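Long-range contacts in TRAP dicarboxylate transporter-DctP subunit (Desulfovibrio salexigens, PDB 4N6D), which probably binds a dicarboxylate or related organic acid in the periplasm and delivers it to the membrane components of a TRAP transporter: residues Lys41-Val46 / Glu264-Tyr269; Ser119-Leu124 / Met144-Pro149; Ser94-Pro99 / Ala231-Ala236; Trp125-Lys130 / Ser327-Leu332. All coordinates share one frame; numbering follows the deposited sequence. Where two conformers were deposited one is given.

In the fold
Three of the four contacts meet around the aromatic rings of Phe43, Phe145 and Phe235. Contact 1 touches contact 2 where Phe43 CE2 lies 3.6 Å from Phe145 CE1, and contact 3 where Phe43 CZ lies 3.6 Å from Phe235 CE1. Contacts 2 and 3 use neighbouring strands of one mixed sheet, 139-146 and 234-240, with centres about 11 Å apart. Contact 4 continues helix 117-131 outward from contact 2 and stays clear of contacts 1 and 3, whose nearest atoms are about 7 Å away. None of the four includes Arg81, Met84 or Arg138, which line the site of the triiodinated phasing compound.

Contact 1 of 4, residues Lys41-Val46 / Glu264-Tyr269; sequences KTFPCV and EWTGKY
The ring of Tyr269 is met in two ways by the start of helix 43-58: Val46 CG1 sits over one face, and Phe43 CB comes to the edge at CE2, 3.8 Å away. The methyl contact is a CH-pi interaction, with Val46 CG1 4.0 Å from the ring centroid and 20° off its normal. Val46 holds CG1 anti to its backbone N (chi1 168°), and the same methyl reaches the edge of the Trp265 indole at CH2, 4.2 Å away. One face of that indole carries CB of Tyr269, a turn later in the helix, and the ring also makes a cation-pi contact with Arg50. Thr266 CG2 lies at the edge of the Phe43 ring, 3.9 Å from CD2, while CD of Pro44 rests on one face. Thr266 turns its methyl to the phenyl group and gives its hydroxyl to Gln262 O, inside its own helix.

The polar link is indirect: a water lying in the plane of the Tyr269 ring joins Tyr269 OH, at 2.6 Å, to Lys41 O, at 2.8 Å. The two segments are therefore held by apolar and CH-pi contacts, with one water bridging the phenol to the backbone just before helix 43-58.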
loop_
_atom_site.group_PDB
_atom_site.type_symbol
_atom_site.label_atom_id
_atom_site.label_comp_id
_atom_site.label_asym_id
_atom_site.label_seq_id
_atom_site.Cartn_x
_atom_site.Cartn_y
_atom_site.Cartn_z
ATOM N N LYS A 41 9.390 -7.954 10.139
ATOM C CA LYS A 41 8.297 -8.901 9.867
ATOM C C LYS A 41 7.267 -8.402 8.860
ATOM O O LYS A 41 6.452 -9.187 8.355
ATOM C CB LYS A 41 7.582 -9.284 11.174
ATOM C CG LYS A 41 8.369 -10.246 12.041
ATOM C CD LYS A 41 7.684 -10.479 13.392
ATOM C CE LYS A 41 8.683 -10.821 14.494
ATOM N NZ LYS A 41 8.012 -10.965 15.827
ATOM N N THR A 42 7.279 -7.102 8.573
ATOM C CA THR A 42 6.233 -6.495 7.754
ATOM C C THR A 42 6.502 -6.665 6.257
ATOM O O THR A 42 7.643 -6.871 5.826
ATOM C CB THR A 42 6.061 -5.000 8.076
ATOM O OG1 THR A 42 7.229 -4.277 7.680
ATOM C CG2 THR A 42 5.817 -4.795 9.575
ATOM N N PHE A 43 5.452 -6.552 5.451
ATOM C CA PHE A 43 5.564 -6.905 4.045
ATOM C C PHE A 43 6.626 -6.137 3.224
ATOM O O PHE A 43 7.258 -6.733 2.359
ATOM C CB PHE A 43 4.185 -6.947 3.345
ATOM C CG PHE A 43 3.675 -5.611 2.877
ATOM C CD1 PHE A 43 2.934 -4.799 3.721
ATOM C CD2 PHE A 43 3.901 -5.188 1.575
ATOM C CE1 PHE A 43 2.461 -3.566 3.282
ATOM C CE2 PHE A 43 3.403 -3.973 1.132
ATOM C CZ PHE A 43 2.705 -3.162 1.990
ATOM N N PRO A 44 6.877 -4.836 3.513
ATOM C CA PRO A 44 7.903 -4.165 2.701
ATOM C C PRO A 44 9.291 -4.770 2.936
ATOM O O PRO A 44 10.141 -4.770 2.043
ATOM C CB PRO A 44 7.857 -2.717 3.211
ATOM C CG PRO A 44 6.447 -2.581 3.775
ATOM C CD PRO A 44 6.223 -3.896 4.438
ATOM N N CYS A 45 9.518 -5.297 4.134
ATOM C CA CYS A 45 10.810 -5.919 4.428
ATOM C C CYS A 45 10.842 -7.351 3.941
ATOM O O CYS A 45 11.847 -7.808 3.422
ATOM C CB CYS A 45 11.103 -5.863 5.914
ATOM S SG CYS A 45 11.461 -4.154 6.422
ATOM N N VAL A 46 9.731 -8.064 4.083
ATOM C CA VAL A 46 9.689 -9.442 3.592
ATOM C C VAL A 46 9.954 -9.488 2.092
ATOM O O VAL A 46 10.735 -10.317 1.606
ATOM C CB VAL A 46 8.335 -10.109 3.926
ATOM C CG1 VAL A 46 8.167 -11.427 3.184
ATOM C CG2 VAL A 46 8.228 -10.329 5.416
ATOM N N GLU A 264 4.317 -8.027 -8.647
ATOM C CA GLU A 264 3.381 -9.154 -8.552
ATOM C C GLU A 264 3.654 -10.018 -7.329
ATOM O O GLU A 264 2.742 -10.398 -6.605
ATOM C CB GLU A 264 3.446 -10.023 -9.811
ATOM C CG GLU A 264 2.466 -11.175 -9.805
ATOM C CD GLU A 264 2.385 -11.901 -11.141
ATOM O OE1 GLU A 264 2.744 -11.318 -12.179
ATOM O OE2 GLU A 264 1.955 -13.064 -11.148
ATOM N N TRP A 265 4.918 -10.334 -7.096
ATOM C CA TRP A 265 5.266 -11.219 -5.992
ATOM C C TRP A 265 4.818 -10.621 -4.674
ATOM O O TRP A 265 4.291 -11.327 -3.802
ATOM C CB TRP A 265 6.779 -11.493 -5.935
ATOM C CG TRP A 265 7.079 -12.532 -4.925
ATOM C CD1 TRP A 265 7.194 -13.867 -5.149
ATOM C CD2 TRP A 265 7.253 -12.344 -3.516
ATOM N NE1 TRP A 265 7.444 -14.533 -3.961
ATOM C CE2 TRP A 265 7.479 -13.613 -2.948
ATOM C CE3 TRP A 265 7.250 -11.230 -2.681
ATOM C CZ2 TRP A 265 7.706 -13.787 -1.579
ATOM C CZ3 TRP A 265 7.473 -11.411 -1.329
ATOM C CH2 TRP A 265 7.682 -12.679 -0.798
ATOM N N THR A 266 5.055 -9.319 -4.518
ATOM C CA THR A 266 4.723 -8.635 -3.273
ATOM C C THR A 266 3.219 -8.574 -3.054
ATOM O O THR A 266 2.711 -8.815 -1.936
ATOM C CB THR A 266 5.312 -7.211 -3.251
ATOM O OG1 THR A 266 6.740 -7.284 -3.372
ATOM C CG2 THR A 266 4.971 -6.520 -1.973
ATOM N N GLY A 267 2.482 -8.241 -4.100
ATOM C CA GLY A 267 1.033 -8.217 -3.974
ATOM C C GLY A 267 0.452 -9.584 -3.650
ATOM O O GLY A 267 -0.464 -9.726 -2.825
ATOM N N LYS A 268 0.981 -10.616 -4.288
ATOM C CA LYS A 268 0.496 -11.953 -4.002
ATOM C C LYS A 268 0.821 -12.385 -2.587
ATOM O O LYS A 268 -0.001 -13.038 -1.923
ATOM C CB LYS A 268 1.017 -12.940 -5.031
ATOM C CG LYS A 268 0.291 -12.754 -6.357
ATOM C CD LYS A 268 0.637 -13.765 -7.405
ATOM C CE LYS A 268 -0.286 -13.592 -8.608
ATOM N NZ LYS A 268 0.126 -14.432 -9.779
ATOM N N TYR A 269 2.021 -12.041 -2.129
ATOM C CA TYR A 269 2.431 -12.349 -0.770
ATOM C C TYR A 269 1.478 -11.689 0.225
ATOM O O TYR A 269 1.001 -12.321 1.182
ATOM C CB TYR A 269 3.874 -11.887 -0.491
ATOM C CG TYR A 269 4.134 -11.869 0.978
ATOM C CD1 TYR A 269 4.464 -13.038 1.659
ATOM C CD2 TYR A 269 3.977 -10.704 1.707
ATOM C CE1 TYR A 269 4.655 -13.040 3.028
ATOM C CE2 TYR A 269 4.168 -10.695 3.083
ATOM C CZ TYR A 269 4.501 -11.867 3.734
ATOM O OH TYR A 269 4.685 -11.832 5.110
HETATM O O HOH W 1 4.480 -9.614 6.398
#

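Contact 2 of 4, residues Ser119-Leu124 / Met144-Pro149; sequences SASLAL and MFASAP
Ser121 and Phe145 bring helix 119-124 and strand 144-146 together, their CA atoms 4.1 Å apart and the segment axes roughly antiparallel at 149° and 6.2 Å. Ala120 and Ser121 are small enough to let the helix come this close. Ala120 CB meets Ala146 CB at 3.8 Å, methyl against methyl, and the next helix residue, Ser121, puts its hydroxyl against the strand backbone. Ala146 N donates to Ser121 OG over 2.9 Å, with an N-H...O angle of 160°. With OG beside its own backbone N, Ser121 also bonds to Ser117 O one turn earlier, and one hydroxyl thereby joins the helix to the strand. Phe145 CB also touches Ser121 OG, while its ring packs on that of Phe235 in the neighbouring strand.

Leu124 covers the other end of the contact by splitting its two branches. CD2 lies against the backbone at Phe145 O, 3.4 Å away, and CD1 meets Met144 CE at 3.8 Å. Met144 bends at its last torsion (chi3 85°), which brings the methyl back to the leucine, and the two side chains cross at about a right angle.

Ala146 has both backbone polar atoms engaged by serines of helix 117-131, its N by Ser121 and its O by Ser117. Serine hydroxyls thus satisfy backbone groups at this buried edge of the sheet, where 139-146 is an outermost strand, while the alanine pair and Leu124 with Met144 add purely apolar packing.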
loop_
_atom_site.group_PDB
_atom_site.type_symbol
_atom_site.label_atom_id
_atom_site.label_comp_id
_atom_site.label_asym_id
_atom_site.label_seq_id
_atom_site.Cartn_x
_atom_site.Cartn_y
_atom_site.Cartn_z
ATOM N N SER A 119 -3.697 -6.649 -7.453
ATOM C CA SER A 119 -4.160 -5.830 -8.540
ATOM C C SER A 119 -3.668 -4.395 -8.419
ATOM O O SER A 119 -3.314 -3.776 -9.400
ATOM C CB SER A 119 -5.689 -5.851 -8.662
ATOM O OG SER A 119 -6.285 -5.423 -7.456
ATOM N N ALA A 120 -3.626 -3.876 -7.199
ATOM C CA ALA A 120 -3.141 -2.530 -7.002
ATOM C C ALA A 120 -1.651 -2.468 -7.294
ATOM O O ALA A 120 -1.180 -1.482 -7.848
ATOM C CB ALA A 120 -3.429 -2.065 -5.585
ATOM N N SER A 121 -0.908 -3.502 -6.907
ATOM C CA SER A 121 0.553 -3.474 -7.100
ATOM C C SER A 121 0.885 -3.482 -8.591
ATOM O O SER A 121 1.731 -2.709 -9.068
ATOM C CB SER A 121 1.229 -4.673 -6.426
ATOM O OG SER A 121 1.142 -4.584 -5.012
ATOM N N LEU A 122 0.222 -4.365 -9.325
ATOM C CA LEU A 122 0.503 -4.478 -10.743
ATOM C C LEU A 122 0.008 -3.244 -11.492
ATOM O O LEU A 122 0.684 -2.789 -12.420
ATOM C CB LEU A 122 -0.107 -5.747 -11.330
ATOM C CG LEU A 122 0.692 -7.010 -11.014
ATOM C CD1 LEU A 122 -0.117 -8.224 -11.310
ATOM C CD2 LEU A 122 2.013 -6.960 -11.801
ATOM N N ALA A 123 -1.152 -2.703 -11.097
ATOM C CA ALA A 123 -1.640 -1.486 -11.745
ATOM C C ALA A 123 -0.687 -0.322 -11.494
ATOM O O ALA A 123 -0.405 0.465 -12.398
ATOM C CB ALA A 123 -3.060 -1.125 -11.294
ATOM N N LEU A 124 -0.173 -0.216 -10.269
ATOM C CA LEU A 124 0.777 0.848 -9.935
ATOM C C LEU A 124 2.050 0.772 -10.789
ATOM O O LEU A 124 2.517 1.800 -11.325
ATOM C CB LEU A 124 1.113 0.791 -8.444
ATOM C CG LEU A 124 2.159 1.760 -7.891
ATOM C CD1 LEU A 124 1.777 3.224 -8.038
ATOM C CD2 LEU A 124 2.372 1.374 -6.469
ATOM N N MET A 144 7.643 -1.318 -7.650
ATOM C CA MET A 144 6.635 -0.625 -6.859
ATOM C C MET A 144 5.626 -1.657 -6.431
ATOM O O MET A 144 5.507 -2.718 -7.046
ATOM C CB MET A 144 5.936 0.462 -7.656
ATOM C CG MET A 144 6.910 1.528 -8.150
ATOM S SD MET A 144 6.055 2.769 -9.094
ATOM C CE MET A 144 5.502 3.823 -7.761
ATOM N N PHE A 145 4.903 -1.352 -5.361
ATOM C CA PHE A 145 3.836 -2.228 -4.900
ATOM C C PHE A 145 2.924 -1.474 -3.948
ATOM O O PHE A 145 3.194 -0.343 -3.596
ATOM C CB PHE A 145 4.400 -3.481 -4.230
ATOM C CG PHE A 145 5.408 -3.196 -3.169
ATOM C CD1 PHE A 145 5.015 -2.822 -1.904
ATOM C CD2 PHE A 145 6.759 -3.322 -3.436
ATOM C CE1 PHE A 145 5.966 -2.544 -0.914
ATOM C CE2 PHE A 145 7.712 -3.055 -2.449
ATOM C CZ PHE A 145 7.315 -2.658 -1.202
ATOM N N ALA A 146 1.837 -2.111 -3.562
ATOM C CA ALA A 146 0.834 -1.484 -2.710
ATOM C C ALA A 146 0.430 -2.419 -1.596
ATOM O O ALA A 146 0.479 -3.646 -1.735
ATOM C CB ALA A 146 -0.405 -1.107 -3.509
ATOM N N SER A 147 -0.016 -1.829 -0.489
ATOM C CA SER A 147 -0.608 -2.591 0.593
ATOM C C SER A 147 -1.916 -3.251 0.141
ATOM O O SER A 147 -2.399 -3.000 -0.961
ATOM C CB SER A 147 -0.899 -1.648 1.746
ATOM O OG SER A 147 -2.001 -0.806 1.426
ATOM N N ALA A 148 -2.487 -4.087 1.001
ATOM C CA ALA A 148 -3.853 -4.539 0.842
ATOM C C ALA A 148 -4.759 -3.373 1.176
ATOM O O ALA A 148 -4.327 -2.410 1.824
ATOM C CB ALA A 148 -4.145 -5.703 1.763
ATOM N N PRO A 149 -6.014 -3.435 0.726
ATOM C CA PRO A 149 -6.910 -2.313 0.979
ATOM C C PRO A 149 -7.236 -2.131 2.448
ATOM O O PRO A 149 -7.214 -3.085 3.229
ATOM C CB PRO A 149 -8.185 -2.702 0.200
ATOM C CG PRO A 149 -7.683 -3.586 -0.876
ATOM C CD PRO A 149 -6.595 -4.388 -0.236
#

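Contact 3 of 4, residues Ser94-Pro99 / Ala231-Ala236; sequences SLAYHP and AVYPFA. With EDO (1,2-ethanediol), chain E.
A single carbonyl, Pro234 O, holds the turn that follows strand 90-94, both directly and through a water. Leu95 N donates to it over 3.0 Å, with the donor tilted 18° from the carbonyl plane. The water donates to the same oxygen, accepts from Ala96 N at 3.0 Å and hydrogen-bonds to Ser94 OG at 2.9 Å. Ser94 carries OG anti to its backbone N (chi1 178°), beside its carbonyl carbon, which brings the hydroxyl to that water. Two successive backbone N-H groups and a hydroxyl are thus gathered at the point where the strand gives way to the 3-10 segment 95-97.

Ser94 and Phe235 form an antiparallel non-hydrogen-bonded pair, and their side chains share one face of the sheet, with Ser94 CB 3.8 Å from Phe235 CE2. Leu95 CD1 packs on the Pro234 ring at CG, 4.0 Å away, and Leu95 CD2 on Ala236 CB, at 4.1 Å. Farther out, the Ala96 methyl reaches the edge of the Tyr233 ring.

A molecule of ethanediol, probably from the crystallisation liquor, fits into the bend of the turn. Its O1 accepts from Ser94 N at 2.8 Å, and both of its oxygens hydrogen-bond to His98 NE2.

Strand 234-240 lies between strands 90-94 and 139-146 in the mixed sheet. Phe235 pairs through its backbone with Phe145 on the far strand and sets its ring edge-to-face with Phe43 of helix 43-58, while Pro234 touches Leu124 of helix 117-131.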
loop_
_atom_site.group_PDB
_atom_site.type_symbol
_atom_site.label_atom_id
_atom_site.label_comp_id
_atom_site.label_asym_id
_atom_site.label_seq_id
_atom_site.Cartn_x
_atom_site.Cartn_y
_atom_site.Cartn_z
ATOM N N SER A 94 7.249 4.962 1.259
ATOM C CA SER A 94 5.791 4.987 1.326
ATOM C C SER A 94 5.346 6.339 0.790
ATOM O O SER A 94 5.546 7.357 1.433
ATOM C CB SER A 94 5.321 4.809 2.769
ATOM O OG SER A 94 3.901 4.875 2.853
ATOM N N LEU A 95 4.755 6.364 -0.399
ATOM C CA LEU A 95 4.530 7.644 -1.064
ATOM C C LEU A 95 3.638 8.596 -0.265
ATOM O O LEU A 95 3.831 9.805 -0.317
ATOM C CB LEU A 95 3.942 7.453 -2.465
ATOM C CG LEU A 95 4.635 6.444 -3.381
ATOM C CD1 LEU A 95 3.968 6.493 -4.777
ATOM C CD2 LEU A 95 6.137 6.706 -3.519
ATOM N N ALA A 96 2.654 8.043 0.427
ATOM C CA ALA A 96 1.680 8.830 1.170
ATOM C C ALA A 96 2.313 9.679 2.262
ATOM O O ALA A 96 1.715 10.659 2.699
ATOM C CB ALA A 96 0.606 7.916 1.788
ATOM N N TYR A 97 3.503 9.291 2.732
ATOM C CA TYR A 97 4.188 10.034 3.785
ATOM C C TYR A 97 4.836 11.324 3.279
ATOM O O TYR A 97 5.317 12.134 4.080
ATOM C CB TYR A 97 5.254 9.145 4.446
ATOM C CG TYR A 97 5.906 9.742 5.687
ATOM C CD1 TYR A 97 5.137 10.133 6.771
ATOM C CD2 TYR A 97 7.276 9.917 5.766
ATOM C CE1 TYR A 97 5.716 10.684 7.895
ATOM C CE2 TYR A 97 7.868 10.463 6.906
ATOM C CZ TYR A 97 7.076 10.840 7.964
ATOM O OH TYR A 97 7.639 11.400 9.104
ATOM N N HIS A 98 4.843 11.529 1.956
ATOM C CA HIS A 98 5.516 12.673 1.336
ATOM C C HIS A 98 4.588 13.430 0.401
ATOM O O HIS A 98 4.796 13.452 -0.791
ATOM C CB HIS A 98 6.717 12.187 0.527
ATOM C CG HIS A 98 7.596 11.258 1.287
ATOM N ND1 HIS A 98 8.549 11.700 2.187
ATOM C CD2 HIS A 98 7.626 9.909 1.341
ATOM C CE1 HIS A 98 9.146 10.656 2.730
ATOM N NE2 HIS A 98 8.600 9.556 2.239
ATOM N N PRO A 99 3.543 14.056 0.950
ATOM C CA PRO A 99 2.612 14.797 0.087
ATOM C C PRO A 99 3.277 15.892 -0.710
ATOM O O PRO A 99 4.047 16.691 -0.166
ATOM C CB PRO A 99 1.591 15.401 1.055
ATOM C CG PRO A 99 2.055 15.090 2.417
ATOM C CD PRO A 99 3.280 14.249 2.384
ATOM N N ALA A 231 -8.967 2.049 0.192
ATOM C CA ALA A 231 -7.818 2.599 -0.508
ATOM C C ALA A 231 -6.644 1.717 -0.131
ATOM O O ALA A 231 -6.708 1.011 0.873
ATOM C CB ALA A 231 -7.538 4.045 -0.058
ATOM N N VAL A 232 -5.552 1.845 -0.884
ATOM C CA VAL A 232 -4.287 1.201 -0.551
ATOM C C VAL A 232 -3.199 2.264 -0.342
ATOM O O VAL A 232 -3.397 3.448 -0.628
ATOM C CB VAL A 232 -3.812 0.233 -1.680
ATOM C CG1 VAL A 232 -4.838 -0.873 -1.972
ATOM C CG2 VAL A 232 -3.512 1.010 -2.953
ATOM N N TYR A 233 -2.063 1.833 0.186
ATOM C CA TYR A 233 -0.869 2.652 0.289
ATOM C C TYR A 233 0.155 2.185 -0.732
ATOM O O TYR A 233 0.562 1.024 -0.696
ATOM C CB TYR A 233 -0.239 2.532 1.682
ATOM C CG TYR A 233 -1.137 3.044 2.766
ATOM C CD1 TYR A 233 -1.203 4.399 3.055
ATOM C CD2 TYR A 233 -1.931 2.177 3.482
ATOM C CE1 TYR A 233 -2.053 4.875 4.036
ATOM C CE2 TYR A 233 -2.781 2.642 4.466
ATOM C CZ TYR A 233 -2.832 3.987 4.740
ATOM O OH TYR A 233 -3.677 4.452 5.726
ATOM N N PRO A 234 0.568 3.078 -1.635
ATOM C CA PRO A 234 1.587 2.733 -2.623
ATOM C C PRO A 234 3.024 2.971 -2.123
ATOM O O PRO A 234 3.302 3.909 -1.359
ATOM C CB PRO A 234 1.285 3.684 -3.775
ATOM C CG PRO A 234 0.756 4.920 -3.095
ATOM C CD PRO A 234 0.016 4.426 -1.877
ATOM N N PHE A 235 3.922 2.119 -2.609
ATOM C CA PHE A 235 5.337 2.159 -2.239
ATOM C C PHE A 235 6.187 2.117 -3.495
ATOM O O PHE A 235 5.786 1.523 -4.499
ATOM C CB PHE A 235 5.709 0.912 -1.426
ATOM C CG PHE A 235 5.062 0.829 -0.069
ATOM C CD1 PHE A 235 3.741 0.417 0.074
ATOM C CD2 PHE A 235 5.778 1.133 1.064
ATOM C CE1 PHE A 235 3.157 0.340 1.305
ATOM C CE2 PHE A 235 5.196 1.047 2.316
ATOM C CZ PHE A 235 3.876 0.652 2.430
ATOM N N ALA A 236 7.370 2.720 -3.418
ATOM C CA ALA A 236 8.376 2.589 -4.453
ATOM C C ALA A 236 9.686 2.117 -3.855
ATOM O O ALA A 236 10.063 2.537 -2.758
ATOM C CB ALA A 236 8.590 3.926 -5.171
HETATM C C1 EDO E . 9.207 6.594 4.183
HETATM O O1 EDO E . 8.320 6.847 3.094
HETATM C C2 EDO E . 10.584 6.534 3.556
HETATM O O2 EDO E . 10.694 7.682 2.695
HETATM O O HOH W 2 1.990 5.174 0.750
#

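Contact 4 of 4, residues Trp125-Lys130 / Ser327-Leu332; sequences WDLYTK and SDVEEL
Lys130 and Asp328 join the two helices by a salt bridge, NZ to OD2 at 3.1 Å, although its hydrogen bond is weak. The lysine leaves its helix with CG anti to the backbone N (chi1 178°); the extended chain crosses that of Asp328 at about a right angle and brings NZ to OD2. Asp328 OD2 has a stronger partner in Tyr131 OH, which places two groups from the end of helix 117-131 on one carboxylate oxygen.

A second acidic group, Asp126, turns its charge elsewhere. Its OD2 binds Tyr336 OH and Lys335 farther along helix 322-337, and its OD1 pairs with Arg260 of helix 249-285. With Lys335 on one oxygen and Arg260 on the other, this carboxylate is probably held in its charged form. Leu332 CD2 packs beside it, 3.6 Å from Asp126 OD2.

Next to these polar groups lies the apolar part of the contact. Leu332 CD1 reaches the opposite helix at Leu127 CB, 4.1 Å away. Leu127 in turn directs both methyls at the other helix: CD2 to Val329 CG2 at 4.1 Å, and CD1 to Asp328 CB at the same distance. Val329 also touches Leu112 and Phe114, so the seam continues into the loop before helix 117-131.

The segment axes approach to 10.3 Å at an angle of 136°, a fairly wide spacing bridged by leucine and valine side chains. Two amphipathic helices pack here, with leucine and valine between them and charged groups at the margin, laying helix 322-337 near the C terminus over helix 117-131 of this periplasmic binding protein.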
loop_
_atom_site.group_PDB
_atom_site.type_symbol
_atom_site.label_atom_id
_atom_site.label_comp_id
_atom_site.label_asym_id
_atom_site.label_seq_id
_atom_site.Cartn_x
_atom_site.Cartn_y
_atom_site.Cartn_z
ATOM N N TRP A 125 2.607 -0.424 -10.904
ATOM C CA TRP A 125 3.820 -0.630 -11.706
ATOM C C TRP A 125 3.548 -0.274 -13.170
ATOM O O TRP A 125 4.361 0.404 -13.823
ATOM C CB TRP A 125 4.301 -2.084 -11.580
ATOM C CG TRP A 125 5.460 -2.345 -12.460
ATOM C CD1 TRP A 125 5.457 -3.055 -13.628
ATOM C CD2 TRP A 125 6.788 -1.847 -12.296
ATOM N NE1 TRP A 125 6.708 -3.038 -14.196
ATOM C CE2 TRP A 125 7.550 -2.318 -13.387
ATOM C CE3 TRP A 125 7.413 -1.055 -11.325
ATOM C CZ2 TRP A 125 8.898 -2.014 -13.540
ATOM C CZ3 TRP A 125 8.765 -0.770 -11.471
ATOM C CH2 TRP A 125 9.490 -1.250 -12.562
ATOM N N ASP A 126 2.411 -0.733 -13.701
ATOM C CA ASP A 126 2.058 -0.405 -15.072
ATOM C C ASP A 126 1.879 1.104 -15.282
ATOM O O ASP A 126 2.281 1.648 -16.323
ATOM C CB ASP A 126 0.773 -1.107 -15.533
ATOM C CG ASP A 126 0.973 -2.565 -15.877
ATOM O OD1 ASP A 126 2.129 -3.040 -15.918
ATOM O OD2 ASP A 126 -0.054 -3.220 -16.180
ATOM N N LEU A 127 1.255 1.780 -14.320
ATOM C CA LEU A 127 1.044 3.203 -14.460
ATOM C C LEU A 127 2.388 3.920 -14.477
ATOM O O LEU A 127 2.606 4.816 -15.296
ATOM C CB LEU A 127 0.137 3.757 -13.352
ATOM C CG LEU A 127 -0.235 5.219 -13.570
ATOM C CD1 LEU A 127 -1.363 5.351 -14.613
ATOM C CD2 LEU A 127 -0.619 5.916 -12.256
ATOM N N TYR A 128 3.276 3.529 -13.568
ATOM C CA TYR A 128 4.611 4.105 -13.519
ATOM C C TYR A 128 5.340 3.876 -14.837
ATOM O O TYR A 128 5.939 4.797 -15.387
ATOM C CB TYR A 128 5.436 3.539 -12.346
ATOM C CG TYR A 128 6.904 3.801 -12.572
ATOM C CD1 TYR A 128 7.429 5.069 -12.374
ATOM C CD2 TYR A 128 7.724 2.810 -13.086
ATOM C CE1 TYR A 128 8.745 5.324 -12.638
ATOM C CE2 TYR A 128 9.045 3.067 -13.351
ATOM C CZ TYR A 128 9.539 4.313 -13.125
ATOM O OH TYR A 128 10.866 4.563 -13.393
ATOM N N THR A 129 5.289 2.656 -15.353
ATOM C CA THR A 129 6.019 2.322 -16.562
ATOM C C THR A 129 5.498 3.128 -17.759
ATOM O O THR A 129 6.264 3.517 -18.654
ATOM C CB THR A 129 5.914 0.830 -16.864
ATOM O OG1 THR A 129 6.590 0.108 -15.823
ATOM C CG2 THR A 129 6.545 0.521 -18.208
ATOM N N LYS A 130 4.198 3.382 -17.764
ATOM C CA LYS A 130 3.579 4.130 -18.840
ATOM C C LYS A 130 3.942 5.615 -18.807
ATOM O O LYS A 130 4.221 6.217 -19.845
ATOM C CB LYS A 130 2.058 3.969 -18.805
ATOM C CG LYS A 130 1.357 4.774 -19.882
ATOM C CD LYS A 130 -0.143 4.616 -19.846
ATOM C CE LYS A 130 -0.758 5.284 -21.062
ATOM N NZ LYS A 130 -2.185 4.966 -21.199
ATOM N N SER A 327 -8.438 7.873 -15.533
ATOM C CA SER A 327 -8.981 6.971 -16.548
ATOM C C SER A 327 -8.083 5.756 -16.699
ATOM O O SER A 327 -8.536 4.606 -16.684
ATOM C CB SER A 327 -9.069 7.670 -17.892
ATOM O OG SER A 327 -10.041 8.689 -17.872
ATOM N N ASP A 328 -6.798 6.013 -16.878
ATOM C CA ASP A 328 -5.854 4.933 -17.062
ATOM C C ASP A 328 -5.804 3.980 -15.868
ATOM O O ASP A 328 -5.643 2.773 -16.042
ATOM C CB ASP A 328 -4.462 5.488 -17.340
ATOM C CG ASP A 328 -4.342 6.086 -18.719
ATOM O OD1 ASP A 328 -5.257 5.870 -19.548
ATOM O OD2 ASP A 328 -3.309 6.761 -18.972
ATOM N N VAL A 329 -5.972 4.512 -14.663
ATOM C CA VAL A 329 -5.944 3.692 -13.458
ATOM C C VAL A 329 -7.131 2.724 -13.482
ATOM O O VAL A 329 -6.968 1.544 -13.166
ATOM C CB VAL A 329 -5.966 4.545 -12.180
ATOM C CG1 VAL A 329 -6.208 3.694 -10.938
ATOM C CG2 VAL A 329 -4.624 5.267 -12.042
ATOM N N GLU A 330 -8.308 3.209 -13.861
ATOM C CA GLU A 330 -9.484 2.321 -13.891
ATOM C C GLU A 330 -9.303 1.223 -14.945
ATOM O O GLU A 330 -9.720 0.073 -14.756
ATOM C CB GLU A 330 -10.776 3.108 -14.141
ATOM C CG GLU A 330 -12.033 2.249 -14.351
ATOM C CD GLU A 330 -12.518 1.489 -13.120
ATOM O OE1 GLU A 330 -11.926 1.601 -12.024
ATOM O OE2 GLU A 330 -13.540 0.792 -13.260
ATOM N N GLU A 331 -8.708 1.586 -16.071
ATOM C CA GLU A 331 -8.446 0.605 -17.114
ATOM C C GLU A 331 -7.545 -0.499 -16.552
ATOM O O GLU A 331 -7.786 -1.681 -16.794
ATOM C CB GLU A 331 -7.812 1.266 -18.344
ATOM C CG GLU A 331 -7.393 0.269 -19.448
ATOM C CD GLU A 331 -6.825 0.918 -20.690
ATOM O OE1 GLU A 331 -6.433 2.102 -20.632
ATOM O OE2 GLU A 331 -6.789 0.238 -21.751
ATOM N N LEU A 332 -6.518 -0.109 -15.805
ATOM C CA LEU A 332 -5.601 -1.063 -15.195
ATOM C C LEU A 332 -6.282 -1.887 -14.098
ATOM O O LEU A 332 -6.004 -3.083 -13.963
ATOM C CB LEU A 332 -4.361 -0.338 -14.654
ATOM C CG LEU A 332 -3.487 0.252 -15.761
ATOM C CD1 LEU A 332 -2.469 1.194 -15.146
ATOM C CD2 LEU A 332 -2.777 -0.845 -16.547
#